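Alginate lyase (Chitinophaga sp. MD30, PDB 6KCW) cleaves the polysaccharide alginate as a bacterial lyase of polysaccharide lyase family 36. Local coordinates at residues I169-A181 with D192-I206. Residues are numbered along the deposited sequence; the frame is centred on the assembly and turned at random.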
ATOM      1  N   ILE A 169     -10.513   3.352   5.335  1.00 42.41           N
ATOM      2  CA  ILE A 169     -10.852   1.983   5.715  1.00 38.77           C
ATOM      3  C   ILE A 169     -11.683   2.019   6.991  1.00 39.97           C
ATOM      4  O   ILE A 169     -11.451   2.844   7.881  1.00 42.46           O
ATOM      5  CB  ILE A 169      -9.586   1.115   5.894  1.00 35.22           C
ATOM      6  CG1 ILE A 169      -9.954  -0.351   6.104  1.00 37.10           C
ATOM      7  CG2 ILE A 169      -8.763   1.594   7.069  1.00 37.73           C
ATOM      8  CD1 ILE A 169      -8.779  -1.208   6.239  1.00 36.03           C
ATOM      9  N   LYS A 170     -12.672   1.137   7.065  1.00 44.23           N
ATOM     10  CA  LYS A 170     -13.536   1.024   8.232  1.00 41.39           C
ATOM     11  C   LYS A 170     -13.755  -0.451   8.526  1.00 39.95           C
ATOM     12  O   LYS A 170     -14.119  -1.215   7.626  1.00 40.52           O
ATOM     13  CB  LYS A 170     -14.865   1.734   7.987  1.00 38.35           C
ATOM     14  CG  LYS A 170     -15.872   1.673   9.115  1.00 39.47           C
ATOM     15  CD  LYS A 170     -17.231   2.053   8.546  1.00 34.68           C
ATOM     16  CE  LYS A 170     -18.075   2.823   9.543  1.00 42.42           C
ATOM     17  NZ  LYS A 170     -18.953   1.932  10.338  1.00 47.68           N
ATOM     18  N   SER A 171     -13.514  -0.850   9.775  1.00 38.67           N
ATOM     19  CA  SER A 171     -13.801  -2.212  10.205  1.00 36.89           C
ATOM     20  C   SER A 171     -15.276  -2.557  10.018  1.00 39.17           C
ATOM     21  O   SER A 171     -16.160  -1.697  10.108  1.00 36.62           O
ATOM     22  CB  SER A 171     -13.432  -2.389  11.674  1.00 35.01           C
ATOM     23  OG  SER A 171     -12.143  -1.885  11.916  1.00 41.03           O
ATOM     24  N   ASN A 172     -15.538  -3.842   9.769  1.00 39.36           N
ATOM     25  CA  ASN A 172     -16.895  -4.353   9.847  1.00 37.24           C
ATOM     26  C   ASN A 172     -17.118  -4.860  11.268  1.00 37.92           C
ATOM     27  O   ASN A 172     -16.221  -4.803  12.112  1.00 36.44           O
ATOM     28  CB  ASN A 172     -17.142  -5.414   8.774  1.00 36.72           C
ATOM     29  CG  ASN A 172     -16.514  -6.777   9.113  1.00 40.13           C
ATOM     30  OD1 ASN A 172     -15.311  -6.997   8.913  1.00 38.48           O
ATOM     31  ND2 ASN A 172     -17.335  -7.699   9.604  1.00 34.75           N
ATOM     32  N   THR A 173     -18.338  -5.303  11.560  1.00 36.53           N
ATOM     33  CA  THR A 173     -18.667  -5.918  12.839  1.00 38.05           C
ATOM     34  C   THR A 173     -19.257  -7.300  12.589  1.00 38.07           C
ATOM     35  O   THR A 173     -20.061  -7.475  11.669  1.00 40.81           O
ATOM     36  CB  THR A 173     -19.688  -5.094  13.629  1.00 40.87           C
ATOM     37  OG1 THR A 173     -20.942  -5.133  12.942  1.00 44.93           O
ATOM     38  CG2 THR A 173     -19.263  -3.666  13.756  1.00 40.16           C
ATOM     39  N   GLY A 174     -18.865  -8.273  13.412  1.00 36.98           N
ATOM     40  CA  GLY A 174     -19.430  -9.613  13.309  1.00 36.92           C
ATOM     41  C   GLY A 174     -19.368 -10.162  11.898  1.00 37.12           C
ATOM     42  O   GLY A 174     -18.339 -10.086  11.218  1.00 36.17           O
ATOM     43  N   SER A 175     -20.476 -10.739  11.435  1.00 38.65           N
ATOM     44  CA  SER A 175     -20.567 -11.219  10.063  1.00 39.68           C
ATOM     45  C   SER A 175     -21.239 -10.211   9.137  1.00 39.71           C
ATOM     46  O   SER A 175     -21.596 -10.567   8.010  1.00 38.77           O
ATOM     47  CB  SER A 175     -21.298 -12.566  10.011  1.00 41.69           C
ATOM     48  OG  SER A 175     -20.436 -13.628  10.414  1.00 33.65           O
ATOM     49  N   ASN A 176     -21.388  -8.958   9.581  1.00 39.45           N
ATOM     50  CA  ASN A 176     -22.046  -7.911   8.810  1.00 39.23           C
ATOM     51  C   ASN A 176     -21.115  -7.343   7.745  1.00 39.30           C
ATOM     52  O   ASN A 176     -19.880  -7.356   7.874  1.00 34.40           O
ATOM     53  CB  ASN A 176     -22.516  -6.762   9.709  1.00 35.61           C
ATOM     54  CG  ASN A 176     -23.441  -7.222  10.817  1.00 38.57           C
ATOM     55  OD1 ASN A 176     -24.524  -7.757  10.559  1.00 44.96           O
ATOM     56  ND2 ASN A 176     -23.023  -7.009  12.065  1.00 35.92           N
ATOM     57  N   ARG A 177     -21.733  -6.832   6.686  1.00 34.70           N
ATOM     58  CA  ARG A 177     -21.034  -6.128   5.611  1.00 38.46           C
ATOM     59  C   ARG A 177     -21.103  -4.624   5.833  1.00 38.70           C
ATOM     60  O   ARG A 177     -21.565  -3.873   4.983  1.00 39.70           O
ATOM     61  CB  ARG A 177     -21.625  -6.512   4.258  1.00 38.52           C
ATOM     62  CG  ARG A 177     -20.743  -6.218   3.045  1.00 38.30           C
ATOM     63  CD  ARG A 177     -21.597  -5.970   1.803  1.00 39.14           C
ATOM     64  NE  ARG A 177     -20.792  -5.576   0.647  1.00 47.97           N
ATOM     65  CZ  ARG A 177     -21.154  -4.635  -0.226  1.00 48.45           C
ATOM     66  NH1 ARG A 177     -22.302  -3.985  -0.066  1.00 47.92           N
ATOM     67  NH2 ARG A 177     -20.367  -4.332  -1.252  1.00 44.06           N
ATOM     68  N   ASP A 178     -20.658  -4.172   7.002  1.00 38.72           N
ATOM     69  CA  ASP A 178     -20.741  -2.768   7.368  1.00 36.71           C
ATOM     70  C   ASP A 178     -19.374  -2.092   7.413  1.00 39.94           C
ATOM     71  O   ASP A 178     -19.276  -0.944   7.855  1.00 44.89           O
ATOM     72  CB  ASP A 178     -21.482  -2.614   8.704  1.00 36.85           C
ATOM     73  CG  ASP A 178     -20.888  -3.456   9.820  1.00 40.24           C
ATOM     74  OD1 ASP A 178     -20.042  -4.342   9.542  1.00 38.07           O
ATOM     75  OD2 ASP A 178     -21.287  -3.237  10.988  1.00 40.26           O
ATOM     76  N   GLY A 179     -18.324  -2.752   6.934  1.00 39.05           N
ATOM     77  CA  GLY A 179     -17.028  -2.118   6.811  1.00 38.23           C
ATOM     78  C   GLY A 179     -16.964  -1.226   5.587  1.00 35.31           C
ATOM     79  O   GLY A 179     -17.966  -0.935   4.936  1.00 38.35           O
ATOM     80  N   ARG A 180     -15.748  -0.793   5.261  1.00 35.71           N
ATOM     81  CA  ARG A 180     -15.568   0.083   4.111  1.00 35.24           C
ATOM     82  C   ARG A 180     -14.135  -0.010   3.614  1.00 34.29           C
ATOM     83  O   ARG A 180     -13.199  -0.029   4.416  1.00 35.40           O
ATOM     84  CB  ARG A 180     -15.888   1.544   4.467  1.00 36.12           C
ATOM     85  CG  ARG A 180     -16.202   2.412   3.268  1.00 38.78           C
ATOM     86  CD  ARG A 180     -17.720   2.415   2.976  1.00 41.39           C
ATOM     87  NE  ARG A 180     -18.055   3.486   2.036  1.00 49.58           N
ATOM     88  CZ  ARG A 180     -18.633   4.636   2.374  1.00 47.51           C
ATOM     89  NH1 ARG A 180     -18.974   4.866   3.636  1.00 45.59           N
ATOM     90  NH2 ARG A 180     -18.896   5.548   1.444  1.00 43.43           N
ATOM     91  N   ALA A 181     -13.969  -0.029   2.290  1.00 32.54           N
ATOM     92  CA  ALA A 181     -12.656   0.105   1.657  1.00 38.18           C
ATOM     93  C   ALA A 181     -12.739   1.169   0.571  1.00 34.74           C
ATOM     94  O   ALA A 181     -13.574   1.066  -0.332  1.00 38.74           O
ATOM     95  CB  ALA A 181     -12.191  -1.235   1.068  1.00 31.31           C
ATOM     96  N   ASP A 192     -14.805   2.594  -3.816  1.00 34.60           N
ATOM     97  CA  ASP A 192     -15.503   3.078  -2.623  1.00 39.36           C
ATOM     98  C   ASP A 192     -16.668   2.116  -2.389  1.00 41.24           C
ATOM     99  O   ASP A 192     -17.777   2.334  -2.878  1.00 40.59           O
ATOM    100  CB  ASP A 192     -15.971   4.522  -2.785  1.00 41.95           C
ATOM    101  CG  ASP A 192     -16.865   4.988  -1.637  1.00 43.76           C
ATOM    102  OD1 ASP A 192     -16.726   4.465  -0.510  1.00 44.55           O
ATOM    103  OD2 ASP A 192     -17.720   5.877  -1.865  1.00 52.04           O
ATOM    104  N   THR A 193     -16.394   1.040  -1.657  1.00 42.76           N
ATOM    105  CA  THR A 193     -17.366  -0.024  -1.464  1.00 38.54           C
ATOM    106  C   THR A 193     -17.521  -0.360   0.012  1.00 41.19           C
ATOM    107  O   THR A 193     -16.564  -0.287   0.791  1.00 41.34           O
ATOM    108  CB  THR A 193     -16.973  -1.308  -2.197  1.00 41.81           C
ATOM    109  OG1 THR A 193     -17.931  -2.334  -1.887  1.00 39.46           O
ATOM    110  CG2 THR A 193     -15.613  -1.775  -1.736  1.00 37.20           C
ATOM    111  N   ALA A 194     -18.735  -0.752   0.385  1.00 37.54           N
ATOM    112  CA  ALA A 194     -18.893  -1.405   1.664  1.00 34.29           C
ATOM    113  C   ALA A 194     -18.328  -2.813   1.538  1.00 38.99           C
ATOM    114  O   ALA A 194     -18.222  -3.364   0.439  1.00 43.13           O
ATOM    115  CB  ALA A 194     -20.362  -1.403   2.090  1.00 36.89           C
ATOM    116  N   ILE A 195     -17.921  -3.393   2.665  1.00 38.96           N
ATOM    117  CA  ILE A 195     -17.103  -4.599   2.628  1.00 34.22           C
ATOM    118  C   ILE A 195     -17.206  -5.300   3.968  1.00 34.43           C
ATOM    119  O   ILE A 195     -17.499  -4.682   4.993  1.00 33.99           O
ATOM    120  CB  ILE A 195     -15.633  -4.243   2.286  1.00 34.14           C
ATOM    121  CG1 ILE A 195     -14.866  -5.458   1.772  1.00 34.86           C
ATOM    122  CG2 ILE A 195     -14.937  -3.668   3.496  1.00 33.91           C
ATOM    123  CD1 ILE A 195     -13.398  -5.168   1.475  1.00 31.44           C
ATOM    124  N   ARG A 196     -16.970  -6.608   3.958  1.00 35.13           N
ATOM    125  CA  ARG A 196     -16.789  -7.402   5.162  1.00 30.99           C
ATOM    126  C   ARG A 196     -15.317  -7.774   5.227  1.00 34.76           C
ATOM    127  O   ARG A 196     -14.803  -8.417   4.305  1.00 36.07           O
ATOM    128  CB  ARG A 196     -17.698  -8.631   5.124  1.00 38.41           C
ATOM    129  CG  ARG A 196     -17.523  -9.647   6.252  1.00 38.12           C
ATOM    130  CD  ARG A 196     -18.753 -10.547   6.352  1.00 35.32           C
ATOM    131  NE  ARG A 196     -19.014 -11.261   5.105  1.00 39.06           N
ATOM    132  CZ  ARG A 196     -19.848 -12.299   4.990  1.00 46.99           C
ATOM    133  NH1 ARG A 196     -20.518 -12.761   6.049  1.00 40.31           N
ATOM    134  NH2 ARG A 196     -20.003 -12.892   3.811  1.00 44.32           N
ATOM    135  N   TRP A 197     -14.627  -7.316   6.277  1.00 35.07           N
ATOM    136  CA  TRP A 197     -13.215  -7.637   6.463  1.00 38.98           C
ATOM    137  C   TRP A 197     -13.020  -8.941   7.216  1.00 40.91           C
ATOM    138  O   TRP A 197     -12.170  -9.755   6.841  1.00 36.95           O
ATOM    139  CB  TRP A 197     -12.490  -6.535   7.237  1.00 37.99           C
ATOM    140  CG  TRP A 197     -12.455  -5.229   6.546  1.00 39.08           C
ATOM    141  CD1 TRP A 197     -13.202  -4.146   6.838  1.00 36.63           C
ATOM    142  CD2 TRP A 197     -11.616  -4.862   5.441  1.00 37.12           C
ATOM    143  NE1 TRP A 197     -12.894  -3.120   5.985  1.00 39.86           N
ATOM    144  CE2 TRP A 197     -11.919  -3.533   5.117  1.00 35.91           C
ATOM    145  CE3 TRP A 197     -10.637  -5.533   4.699  1.00 35.94           C
ATOM    146  CZ2 TRP A 197     -11.284  -2.847   4.077  1.00 34.16           C
ATOM    147  CZ3 TRP A 197     -10.012  -4.862   3.670  1.00 35.89           C
ATOM    148  CH2 TRP A 197     -10.339  -3.528   3.366  1.00 37.19           C
ATOM    149  N   THR A 198     -13.787  -9.133   8.286  1.00 39.76           N
ATOM    150  CA  THR A 198     -13.577 -10.217   9.227  1.00 37.10           C
ATOM    151  C   THR A 198     -14.928 -10.784   9.646  1.00 40.14           C
ATOM    152  O   THR A 198     -15.957 -10.096   9.588  1.00 38.75           O
ATOM    153  CB  THR A 198     -12.815  -9.720  10.467  1.00 40.25           C
ATOM    154  OG1 THR A 198     -13.557  -8.664  11.085  1.00 37.37           O
ATOM    155  CG2 THR A 198     -11.446  -9.163  10.086  1.00 39.88           C
ATOM    156  N   THR A 199     -14.924 -12.056  10.068  1.00 37.01           N
ATOM    157  CA  THR A 199     -16.037 -12.585  10.840  1.00 37.29           C
ATOM    158  C   THR A 199     -15.668 -12.866  12.291  1.00 38.34           C
ATOM    159  O   THR A 199     -16.567 -13.118  13.104  1.00 36.69           O
ATOM    160  CB  THR A 199     -16.619 -13.850  10.187  1.00 36.63           C
ATOM    161  OG1 THR A 199     -15.565 -14.711   9.747  1.00 35.30           O
ATOM    162  CG2 THR A 199     -17.500 -13.471   8.993  1.00 35.62           C
ATOM    163  N   ASN A 200     -14.386 -12.785  12.636  1.00 36.77           N
ATOM    164  CA  ASN A 200     -13.904 -12.894  14.010  1.00 39.76           C
ATOM    165  C   ASN A 200     -13.692 -11.490  14.569  1.00 40.45           C
ATOM    166  O   ASN A 200     -12.782 -10.778  14.129  1.00 42.08           O
ATOM    167  CB  ASN A 200     -12.600 -13.687  14.047  1.00 34.86           C
ATOM    168  CG  ASN A 200     -11.947 -13.680  15.416  1.00 39.50           C
ATOM    169  OD1 ASN A 200     -12.608 -13.556  16.443  1.00 39.55           O
ATOM    170  ND2 ASN A 200     -10.620 -13.812  15.434  1.00 44.95           N
ATOM    171  N   ASP A 201     -14.515 -11.105  15.560  1.00 39.16           N
ATOM    172  CA  ASP A 201     -14.444  -9.769  16.155  1.00 35.58           C
ATOM    173  C   ASP A 201     -13.127  -9.502  16.880  1.00 35.63           C
ATOM    174  O   ASP A 201     -12.775  -8.342  17.070  1.00 41.88           O
ATOM    175  CB  ASP A 201     -15.590  -9.545  17.147  1.00 33.97           C
ATOM    176  CG  ASP A 201     -16.918  -9.260  16.469  1.00 37.95           C
ATOM    177  OD1 ASP A 201     -16.917  -8.788  15.316  1.00 38.26           O
ATOM    178  OD2 ASP A 201     -17.971  -9.507  17.107  1.00 37.53           O
ATOM    179  N   ALA A 202     -12.407 -10.533  17.319  1.00 38.42           N
ATOM    180  CA  ALA A 202     -11.108 -10.309  17.948  1.00 38.54           C
ATOM    181  C   ALA A 202     -10.050  -9.868  16.949  1.00 37.50           C
ATOM    182  O   ALA A 202      -8.949  -9.489  17.361  1.00 41.49           O
ATOM    183  CB  ALA A 202     -10.628 -11.578  18.673  1.00 32.26           C
ATOM    184  N   GLN A 203     -10.354  -9.919  15.654  1.00 37.75           N
ATOM    185  CA  GLN A 203      -9.420  -9.534  14.604  1.00 38.88           C
ATOM    186  C   GLN A 203      -9.965  -8.407  13.725  1.00 41.34           C
ATOM    187  O   GLN A 203      -9.455  -8.198  12.625  1.00 42.03           O
ATOM    188  CB  GLN A 203      -9.078 -10.747  13.737  1.00 40.70           C
ATOM    189  CG  GLN A 203      -8.276 -11.861  14.434  1.00 40.67           C
ATOM    190  CD  GLN A 203      -6.890 -11.401  14.875  1.00 43.30           C
ATOM    191  OE1 GLN A 203      -6.408 -10.337  14.468  1.00 42.72           O
ATOM    192  NE2 GLN A 203      -6.252 -12.193  15.721  1.00 41.66           N
ATOM    193  N   ARG A 204     -10.999  -7.684  14.171  1.00 39.19           N
ATOM    194  CA  ARG A 204     -11.684  -6.725  13.302  1.00 38.09           C
ATOM    195  C   ARG A 204     -10.975  -5.387  13.182  1.00 38.49           C
ATOM    196  O   ARG A 204     -11.321  -4.612  12.286  1.00 40.54           O
ATOM    197  CB  ARG A 204     -13.104  -6.472  13.803  1.00 36.77           C
ATOM    198  CG  ARG A 204     -13.150  -6.017  15.245  1.00 34.78           C
ATOM    199  CD  ARG A 204     -14.587  -5.938  15.713  1.00 39.97           C
ATOM    200  NE  ARG A 204     -15.253  -4.862  14.995  1.00 44.02           N
ATOM    201  CZ  ARG A 204     -15.428  -3.638  15.474  1.00 38.08           C
ATOM    202  NH1 ARG A 204     -15.015  -3.335  16.695  1.00 43.87           N
ATOM    203  NH2 ARG A 204     -16.019  -2.725  14.729  1.00 37.97           N
ATOM    204  N   LEU A 205      -9.995  -5.104  14.035  1.00 41.49           N
ATOM    205  CA  LEU A 205      -9.406  -3.775  14.125  1.00 41.79           C
ATOM    206  C   LEU A 205      -8.342  -3.538  13.061  1.00 41.62           C
ATOM    207  O   LEU A 205      -7.593  -4.441  12.685  1.00 43.18           O
ATOM    208  CB  LEU A 205      -8.785  -3.565  15.504  1.00 39.64           C
ATOM    209  CG  LEU A 205      -9.828  -3.683  16.613  1.00 42.08           C
ATOM    210  CD1 LEU A 205      -9.259  -3.328  17.971  1.00 43.19           C
ATOM    211  CD2 LEU A 205     -10.991  -2.796  16.284  1.00 39.26           C
ATOM    212  N   ILE A 206      -8.293  -2.305  12.563  1.00 39.04           N
ATOM    213  CA  ILE A 206      -7.128  -1.859  11.815  1.00 39.45           C
ATOM    214  C   ILE A 206      -5.946  -1.840  12.769  1.00 41.12           C
ATOM    215  O   ILE A 206      -5.975  -1.166  13.806  1.00 41.15           O
ATOM    216  CB  ILE A 206      -7.356  -0.478  11.191  1.00 39.12           C
ATOM    217  CG1 ILE A 206      -8.522  -0.521  10.211  1.00 36.11           C
ATOM    218  CG2 ILE A 206      -6.111  -0.024  10.492  1.00 38.71           C
ATOM    219  CD1 ILE A 206      -9.536   0.510  10.509  1.00 42.61           C
TER
HETATM  220  O   HOH W   1     -12.780  -5.251  10.434  1.00 30.00           O
HETATM  221  O   HOH W   2     -15.703  -9.800  12.622  1.00 36.40           O
HETATM  222  O   HOH W   3     -19.336 -13.773  12.633  1.00 35.22           O
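At one end of a concanavalin-like beta sandwich, the loop joining strands 162-170 and 179-185 packs on the crossover that leaves the hairpin 179-185/188-195 for strand 206-215 of the other sheet. In the hairpin, Ala-181 and Thr-193 form an antiparallel hydrogen-bonded pair. Beside it Arg-180, bent at chi2 (91°), lays its guanidinium nearly coplanar with the Asp-192 carboxylate, NE 3.0 Å from OD1 in a salt bridge. The Asn-172 amide grips the crossover: OD1 accepts from Thr-198 N (2.7 Å) and, weakly, from Trp-197 N, while ND2 gives a bond of 2.8 Å to Thr-198 O, in the carbonyl plane. A leucine in its place would probably leave the Thr-198 N and O without these mates and the crossover freer to shift. Ile-195 CG2 and Ile-169 CD1 lie over opposite faces of the Trp-197 indole, both offset toward its rim, the latter in a CH-pi contact 4.1 Å from the six-membered ring centroid; Leu-116 and Ile-98 of the facing sheet also touch this indole. Farther along, Asp-201 OD1 takes Gly-174 N on its syn lone pair, and Arg-204 NE meets Asn-172 O at 3.0 Å, in the guanidinium plane.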